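PDB 3R44: fatty acyl CoA synthetase FADD13 (FATTY-ACYL-CoA SYNTHETASE) from Mycobacterium tuberculosis, which belongs to the ANL superfamily of AMP-binding enzymes, the group that includes the acyl-CoA synthetases. Local coordinates for residues A[25-39]-A[232-244]. Sequence-based numbering, arbitrary orientation.
Sequences RATVSPRLQAYVEPS and SAMRGVTLISMPQ
Two parallel strands, 33-37 and 238-241, pair inside a nine-stranded mixed sheet, and the helices leading into them are tied together by Arg-25. Backbone bonds alternate between the strands: Leu-239 N gives to Ala-34 O, Val-36 N to Leu-239 O, and Ser-241 N to Val-36 O (2.7 Å). One residue before the first of these, Thr-238 OG1, held beside its own backbone N (chi1 -57°), adds a side-chain bond to Gln-33 O at 2.6 Å, from above the carbonyl plane. Branched Val-36 and Ile-240 suit the strands and lie side by side, CB to CD1 3.7 Å; on the other face Tyr-35 CD1 meets Leu-239 CD1 obliquely at 4.2 Å. Buried Glu-37 OE1 is gripped twice, by Tyr-35 OH above the carboxylate plane and by Ser-241 OG on its anti lone pair (2.6 Å), while OE2 bonds Thr-40 OG1. At the helix ends, the bent Arg-25 chain sends NE to Ala-233 O and NH2 to Met-234 O, both 2.9 Å; NH1 holds Ser-29 OG, all three partners in the guanidinium plane. Gly-236, whose positive phi suits glycine after a helix, lays its CA 3.4 Å above that plane, toward the rim. Ala-34 and Tyr-35 both face Met-44 of antiparallel strand 42-45, a classic beta bulge in the mixed, largely parallel alpha/beta sheet of the AMP-binding family.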
ATOM      1  N   ARG A  25      -1.902  13.331  21.790  1.00 12.04           N
ATOM      2  CA  ARG A  25      -1.481  11.996  22.327  1.00 12.95           C
ATOM      3  C   ARG A  25      -0.351  12.204  23.317  1.00 11.96           C
ATOM      4  O   ARG A  25      -0.331  11.584  24.380  1.00 12.94           O
ATOM      5  CB  ARG A  25      -1.128  11.024  21.225  1.00 11.16           C
ATOM      6  CG  ARG A  25      -0.534   9.712  21.723  1.00 12.81           C
ATOM      7  CD  ARG A  25      -1.323   8.947  22.752  1.00 11.44           C
ATOM      8  NE  ARG A  25      -2.595   8.526  22.248  1.00 13.63           N
ATOM      9  CZ  ARG A  25      -3.559   8.050  22.995  1.00 16.12           C
ATOM     10  NH1 ARG A  25      -3.391   7.957  24.296  1.00 18.18           N
ATOM     11  NH2 ARG A  25      -4.702   7.680  22.443  1.00 17.48           N
ATOM     12  N   ALA A  26       0.508  13.202  23.045  1.00 12.31           N
ATOM     13  CA  ALA A  26       1.574  13.508  23.959  1.00 14.18           C
ATOM     14  C   ALA A  26       1.053  14.175  25.248  1.00 16.29           C
ATOM     15  O   ALA A  26       1.773  14.286  26.219  1.00 19.10           O
ATOM     16  CB  ALA A  26       2.642  14.369  23.333  1.00 14.22           C
ATOM     17  N   THR A  27      -0.170  14.644  25.239  1.00 17.39           N
ATOM     18  CA  THR A  27      -0.772  15.211  26.456  1.00 17.50           C
ATOM     19  C   THR A  27      -1.533  14.125  27.298  1.00 17.76           C
ATOM     20  O   THR A  27      -1.518  14.150  28.521  1.00 18.30           O
ATOM     21  CB  THR A  27      -1.669  16.422  26.054  1.00 18.33           C
ATOM     22  OG1 THR A  27      -0.922  17.358  25.256  1.00 17.71           O
ATOM     23  CG2 THR A  27      -2.281  17.164  27.263  1.00 19.81           C
ATOM     24  N   VAL A  28      -2.250  13.226  26.641  1.00 15.22           N
ATOM     25  CA  VAL A  28      -2.946  12.122  27.320  1.00 17.15           C
ATOM     26  C   VAL A  28      -1.923  11.162  27.904  1.00 16.46           C
ATOM     27  O   VAL A  28      -2.089  10.650  29.022  1.00 18.49           O
ATOM     28  CB  VAL A  28      -3.809  11.342  26.307  1.00 15.84           C
ATOM     29  CG1 VAL A  28      -4.530  10.183  26.956  1.00 20.57           C
ATOM     30  CG2 VAL A  28      -4.819  12.261  25.629  1.00 16.07           C
ATOM     31  N   SER A  29      -0.867  10.898  27.130  1.00 15.93           N
ATOM     32  CA  SER A  29       0.052   9.792  27.412  1.00 16.96           C
ATOM     33  C   SER A  29       1.475  10.201  27.171  1.00 14.42           C
ATOM     34  O   SER A  29       2.097   9.581  26.355  1.00 14.47           O
ATOM     35  CB  SER A  29      -0.171   8.634  26.431  1.00 16.00           C
ATOM     36  OG  SER A  29      -1.517   8.344  26.260  1.00 21.77           O
ATOM     37  N   PRO A  30       1.992  11.202  27.873  1.00 15.55           N
ATOM     38  CA  PRO A  30       3.295  11.769  27.538  1.00 15.16           C
ATOM     39  C   PRO A  30       4.431  10.783  27.705  1.00 16.85           C
ATOM     40  O   PRO A  30       5.421  10.833  26.978  1.00 15.59           O
ATOM     41  CB  PRO A  30       3.464  12.924  28.548  1.00 17.31           C
ATOM     42  CG  PRO A  30       2.425  12.769  29.537  1.00 19.16           C
ATOM     43  CD  PRO A  30       1.300  12.030  28.870  1.00 16.93           C
ATOM     44  N   ARG A  31       4.284   9.888  28.676  1.00 17.09           N
ATOM     45  CA  ARG A  31       5.383   8.983  29.008  1.00 19.47           C
ATOM     46  C   ARG A  31       5.222   7.600  28.410  1.00 18.12           C
ATOM     47  O   ARG A  31       6.046   6.707  28.624  1.00 19.37           O
ATOM     48  CB  ARG A  31       5.579   8.977  30.542  1.00 20.47           C
ATOM     49  CG  ARG A  31       5.845  10.451  31.088  1.00 25.64           C
ATOM     50  CD  ARG A  31       7.189  10.849  30.457  1.00 28.55           C
ATOM     51  NE  ARG A  31       7.737  12.185  30.661  1.00 34.89           N
ATOM     52  CZ  ARG A  31       8.751  12.478  31.485  1.00 36.48           C
ATOM     53  NH1 ARG A  31       9.329  11.544  32.275  1.00 30.82           N
ATOM     54  NH2 ARG A  31       9.183  13.737  31.543  1.00 38.27           N
ATOM     55  N   LEU A  32       4.173   7.412  27.643  1.00 17.04           N
ATOM     56  CA  LEU A  32       3.996   6.184  26.933  1.00 15.67           C
ATOM     57  C   LEU A  32       5.004   6.064  25.809  1.00 16.79           C
ATOM     58  O   LEU A  32       5.239   7.032  25.083  1.00 16.04           O
ATOM     59  CB  LEU A  32       2.580   6.130  26.351  1.00 15.63           C
ATOM     60  CG  LEU A  32       2.270   4.974  25.414  1.00 15.12           C
ATOM     61  CD1 LEU A  32       2.377   3.583  26.131  1.00 19.21           C
ATOM     62  CD2 LEU A  32       0.862   5.184  24.874  1.00 18.38           C
ATOM     63  N   GLN A  33       5.672   4.913  25.681  1.00 15.57           N
ATOM     64  CA  GLN A  33       6.554   4.734  24.527  1.00 16.22           C
ATOM     65  C   GLN A  33       5.874   4.895  23.163  1.00 14.64           C
ATOM     66  O   GLN A  33       4.773   4.324  22.900  1.00 14.17           O
ATOM     67  CB  GLN A  33       7.298   3.422  24.578  1.00 15.63           C
ATOM     68  CG  GLN A  33       8.205   3.255  25.797  1.00 22.54           C
ATOM     69  CD  GLN A  33       9.069   2.035  25.601  1.00 25.73           C
ATOM     70  OE1 GLN A  33       8.579   0.944  25.478  1.00 27.63           O
ATOM     71  NE2 GLN A  33      10.347   2.253  25.443  1.00 32.77           N
ATOM     72  N   ALA A  34       6.473   5.732  22.320  1.00 16.09           N
ATOM     73  CA  ALA A  34       5.919   6.012  20.980  1.00 14.92           C
ATOM     74  C   ALA A  34       6.636   5.284  19.857  1.00 14.54           C
ATOM     75  O   ALA A  34       6.022   4.848  18.878  1.00 15.04           O
ATOM     76  CB  ALA A  34       5.928   7.550  20.707  1.00 14.34           C
ATOM     77  N   TYR A  35       7.947   5.160  20.009  1.00 16.00           N
ATOM     78  CA  TYR A  35       8.842   4.667  18.916  1.00 15.38           C
ATOM     79  C   TYR A  35      10.029   3.982  19.506  1.00 15.94           C
ATOM     80  O   TYR A  35      10.706   4.584  20.293  1.00 14.50           O
ATOM     81  CB  TYR A  35       9.252   5.836  18.019  1.00 15.86           C
ATOM     82  CG  TYR A  35       9.861   5.411  16.705  1.00 15.84           C
ATOM     83  CD1 TYR A  35       9.082   5.374  15.552  1.00 20.03           C
ATOM     84  CD2 TYR A  35      11.193   5.050  16.611  1.00 17.11           C
ATOM     85  CE1 TYR A  35       9.591   4.962  14.372  1.00 21.01           C
ATOM     86  CE2 TYR A  35      11.741   4.632  15.378  1.00 18.86           C
ATOM     87  CZ  TYR A  35      10.902   4.609  14.274  1.00 21.59           C
ATOM     88  OH  TYR A  35      11.358   4.254  13.033  1.00 27.20           O
ATOM     89  N   VAL A  36      10.204   2.693  19.222  1.00 16.63           N
ATOM     90  CA  VAL A  36      11.266   1.883  19.754  1.00 17.86           C
ATOM     91  C   VAL A  36      11.933   1.215  18.532  1.00 19.09           C
ATOM     92  O   VAL A  36      11.278   0.457  17.811  1.00 17.41           O
ATOM     93  CB  VAL A  36      10.758   0.809  20.732  1.00 19.56           C
ATOM     94  CG1 VAL A  36      11.934  -0.028  21.221  1.00 18.78           C
ATOM     95  CG2 VAL A  36       9.997   1.422  21.901  1.00 18.93           C
ATOM     96  N   GLU A  37      13.225   1.482  18.318  1.00 18.59           N
ATOM     97  CA  GLU A  37      13.978   0.923  17.177  1.00 20.40           C
ATOM     98  C   GLU A  37      15.275   0.346  17.760  1.00 22.52           C
ATOM     99  O   GLU A  37      16.271   1.090  17.873  1.00 23.48           O
ATOM    100  CB  GLU A  37      14.295   2.024  16.151  1.00 19.87           C
ATOM    101  CG  GLU A  37      14.684   1.527  14.787  1.00 23.53           C
ATOM    102  CD  GLU A  37      14.627   2.633  13.766  1.00 27.36           C
ATOM    103  OE1 GLU A  37      13.584   2.777  13.076  1.00 27.28           O
ATOM    104  OE2 GLU A  37      15.632   3.377  13.683  1.00 31.55           O
ATOM    105  N   PRO A  38      15.263  -0.944  18.205  1.00 22.72           N
ATOM    106  CA  PRO A  38      16.411  -1.471  18.948  1.00 25.62           C
ATOM    107  C   PRO A  38      17.717  -1.442  18.160  1.00 26.73           C
ATOM    108  O   PRO A  38      18.750  -1.149  18.752  1.00 29.57           O
ATOM    109  CB  PRO A  38      15.970  -2.911  19.278  1.00 26.41           C
ATOM    110  CG  PRO A  38      14.484  -2.778  19.369  1.00 25.28           C
ATOM    111  CD  PRO A  38      14.186  -1.951  18.162  1.00 23.98           C
ATOM    112  N   SER A  39      17.648  -1.664  16.849  1.00 27.89           N
ATOM    113  CA  SER A  39      18.810  -1.649  15.945  1.00 29.15           C
ATOM    114  C   SER A  39      19.600  -0.329  15.989  1.00 31.21           C
ATOM    115  O   SER A  39      20.813  -0.352  15.888  1.00 30.92           O
ATOM    116  CB  SER A  39      18.421  -1.978  14.496  1.00 28.79           C
ATOM    117  OG  SER A  39      17.477  -1.069  13.949  1.00 27.31           O
ATOM    118  N   SER A 232      -1.427   4.648  15.196  1.00 13.32           N
ATOM    119  CA  SER A 232      -0.692   4.353  16.417  1.00 14.57           C
ATOM    120  C   SER A 232      -0.761   5.538  17.387  1.00 14.53           C
ATOM    121  O   SER A 232      -0.997   5.365  18.600  1.00 11.95           O
ATOM    122  CB  SER A 232       0.751   3.949  16.123  1.00 14.98           C
ATOM    123  OG  SER A 232       0.783   2.648  15.545  1.00 17.08           O
ATOM    124  N   ALA A 233      -0.494   6.749  16.907  1.00 14.38           N
ATOM    125  CA  ALA A 233      -0.653   7.915  17.766  1.00 14.60           C
ATOM    126  C   ALA A 233      -2.107   8.118  18.197  1.00 14.39           C
ATOM    127  O   ALA A 233      -2.411   8.486  19.344  1.00 15.58           O
ATOM    128  CB  ALA A 233      -0.100   9.173  17.080  1.00 13.43           C
ATOM    129  N   MET A 234      -3.021   7.926  17.274  1.00 14.28           N
ATOM    130  CA  MET A 234      -4.437   8.062  17.572  1.00 15.52           C
ATOM    131  C   MET A 234      -4.882   7.171  18.727  1.00 16.67           C
ATOM    132  O   MET A 234      -5.557   7.631  19.644  1.00 16.41           O
ATOM    133  CB  MET A 234      -5.300   7.764  16.331  1.00 16.07           C
ATOM    134  CG  MET A 234      -6.741   7.827  16.649  1.00 20.66           C
ATOM    135  SD  MET A 234      -7.717   7.855  15.153  1.00 25.19           S
ATOM    136  CE  MET A 234      -6.945   9.169  14.228  1.00 30.13           C
ATOM    137  N   ARG A 235      -4.441   5.925  18.718  1.00 15.06           N
ATOM    138  CA  ARG A 235      -4.888   4.951  19.721  1.00 15.44           C
ATOM    139  C   ARG A 235      -3.924   4.845  20.925  1.00 15.27           C
ATOM    140  O   ARG A 235      -4.307   4.289  21.956  1.00 18.20           O
ATOM    141  CB  ARG A 235      -5.099   3.615  19.024  1.00 14.23           C
ATOM    142  CG  ARG A 235      -5.388   2.323  19.898  1.00 17.62           C
ATOM    143  CD  ARG A 235      -6.763   2.268  20.558  1.00 19.35           C
ATOM    144  NE  ARG A 235      -6.804   3.099  21.734  1.00 21.44           N
ATOM    145  CZ  ARG A 235      -7.803   3.140  22.617  1.00 21.84           C
ATOM    146  NH1 ARG A 235      -7.671   3.934  23.658  1.00 19.49           N
ATOM    147  NH2 ARG A 235      -8.907   2.387  22.480  1.00 24.05           N
ATOM    148  N   GLY A 236      -2.704   5.365  20.826  1.00 13.74           N
ATOM    149  CA  GLY A 236      -1.734   5.234  21.908  1.00 14.42           C
ATOM    150  C   GLY A 236      -1.034   3.885  21.894  1.00 14.21           C
ATOM    151  O   GLY A 236      -0.947   3.151  22.897  1.00 17.31           O
ATOM    152  N   VAL A 237      -0.490   3.583  20.743  1.00 14.08           N
ATOM    153  CA  VAL A 237       0.209   2.313  20.454  1.00 14.32           C
ATOM    154  C   VAL A 237       1.661   2.644  20.350  1.00 14.67           C
ATOM    155  O   VAL A 237       2.021   3.709  19.837  1.00 15.99           O
ATOM    156  CB  VAL A 237      -0.303   1.822  19.137  1.00 13.71           C
ATOM    157  CG1 VAL A 237       0.562   0.700  18.542  1.00 14.33           C
ATOM    158  CG2 VAL A 237      -1.760   1.337  19.349  1.00 15.75           C
ATOM    159  N   THR A 238       2.524   1.752  20.803  1.00 13.80           N
ATOM    160  CA  THR A 238       3.950   1.935  20.678  1.00 13.24           C
ATOM    161  C   THR A 238       4.396   1.303  19.375  1.00 13.49           C
ATOM    162  O   THR A 238       4.218   0.107  19.180  1.00 13.95           O
ATOM    163  CB  THR A 238       4.676   1.261  21.846  1.00 13.26           C
ATOM    164  OG1 THR A 238       4.196   1.775  23.088  1.00 17.16           O
ATOM    165  CG2 THR A 238       6.214   1.498  21.832  1.00 13.73           C
ATOM    166  N   LEU A 239       5.042   2.062  18.492  1.00 14.47           N
ATOM    167  CA  LEU A 239       5.627   1.520  17.263  1.00 14.06           C
ATOM    168  C   LEU A 239       6.950   0.852  17.581  1.00 16.10           C
ATOM    169  O   LEU A 239       7.797   1.468  18.229  1.00 18.60           O
ATOM    170  CB  LEU A 239       5.881   2.624  16.252  1.00 15.37           C
ATOM    171  CG  LEU A 239       4.655   3.104  15.553  1.00 18.81           C
ATOM    172  CD1 LEU A 239       5.097   4.356  14.743  1.00 20.27           C
ATOM    173  CD2 LEU A 239       4.144   2.049  14.588  1.00 18.28           C
ATOM    174  N   ILE A 240       7.098  -0.402  17.148  1.00 15.46           N
ATOM    175  CA  ILE A 240       8.343  -1.122  17.260  1.00 15.77           C
ATOM    176  C   ILE A 240       8.879  -1.186  15.845  1.00 15.94           C
ATOM    177  O   ILE A 240       8.301  -1.817  14.983  1.00 15.98           O
ATOM    178  CB  ILE A 240       8.141  -2.520  17.868  1.00 15.50           C
ATOM    179  CG1 ILE A 240       7.333  -2.433  19.185  1.00 16.05           C
ATOM    180  CG2 ILE A 240       9.489  -3.230  18.029  1.00 16.84           C
ATOM    181  CD1 ILE A 240       7.962  -1.588  20.301  1.00 14.58           C
ATOM    182  N   SER A 241      10.002  -0.541  15.606  1.00 15.97           N
ATOM    183  CA  SER A 241      10.492  -0.420  14.255  1.00 16.69           C
ATOM    184  C   SER A 241      11.624  -1.401  13.919  1.00 16.87           C
ATOM    185  O   SER A 241      12.626  -1.505  14.662  1.00 18.17           O
ATOM    186  CB  SER A 241      10.957   1.018  14.011  1.00 17.21           C
ATOM    187  OG  SER A 241      11.601   1.114  12.766  1.00 18.86           O
ATOM    188  N   MET A 242      11.455  -2.095  12.789  1.00 17.96           N
ATOM    189  CA  MET A 242      12.488  -2.923  12.156  1.00 18.47           C
ATOM    190  C   MET A 242      12.746  -2.398  10.723  1.00 19.34           C
ATOM    191  O   MET A 242      12.076  -2.797   9.814  1.00 19.78           O
ATOM    192  CB  MET A 242      12.087  -4.428  12.127  1.00 17.06           C
ATOM    193  CG  MET A 242      13.243  -5.329  11.821  1.00 20.41           C
ATOM    194  SD  MET A 242      12.788  -7.115  11.651  1.00 22.78           S
ATOM    195  CE  MET A 242      14.081  -7.875  12.518  1.00 21.11           C
ATOM    196  N   PRO A 243      13.694  -1.453  10.541  1.00 21.06           N
ATOM    197  CA  PRO A 243      13.787  -0.711   9.285  1.00 23.06           C
ATOM    198  C   PRO A 243      14.226  -1.564   8.125  1.00 25.95           C
ATOM    199  O   PRO A 243      13.697  -1.356   7.015  1.00 27.65           O
ATOM    200  CB  PRO A 243      14.782   0.431   9.583  1.00 23.73           C
ATOM    201  CG  PRO A 243      15.079   0.370  10.967  1.00 23.64           C
ATOM    202  CD  PRO A 243      14.482  -0.842  11.616  1.00 21.77           C
ATOM    203  N   GLN A 244      15.060  -2.577   8.412  1.00 26.90           N
ATOM    204  CA  GLN A 244      15.445  -3.601   7.446  1.00 28.02           C
ATOM    205  C   GLN A 244      14.896  -4.968   7.915  1.00 26.40           C
ATOM    206  O   GLN A 244      15.428  -5.507   8.837  1.00 27.51           O
ATOM    207  CB  GLN A 244      16.976  -3.698   7.381  1.00 29.11           C
TER
HETATM  208  O   HOH W   1      15.238  -2.253  15.063  1.00 14.69           O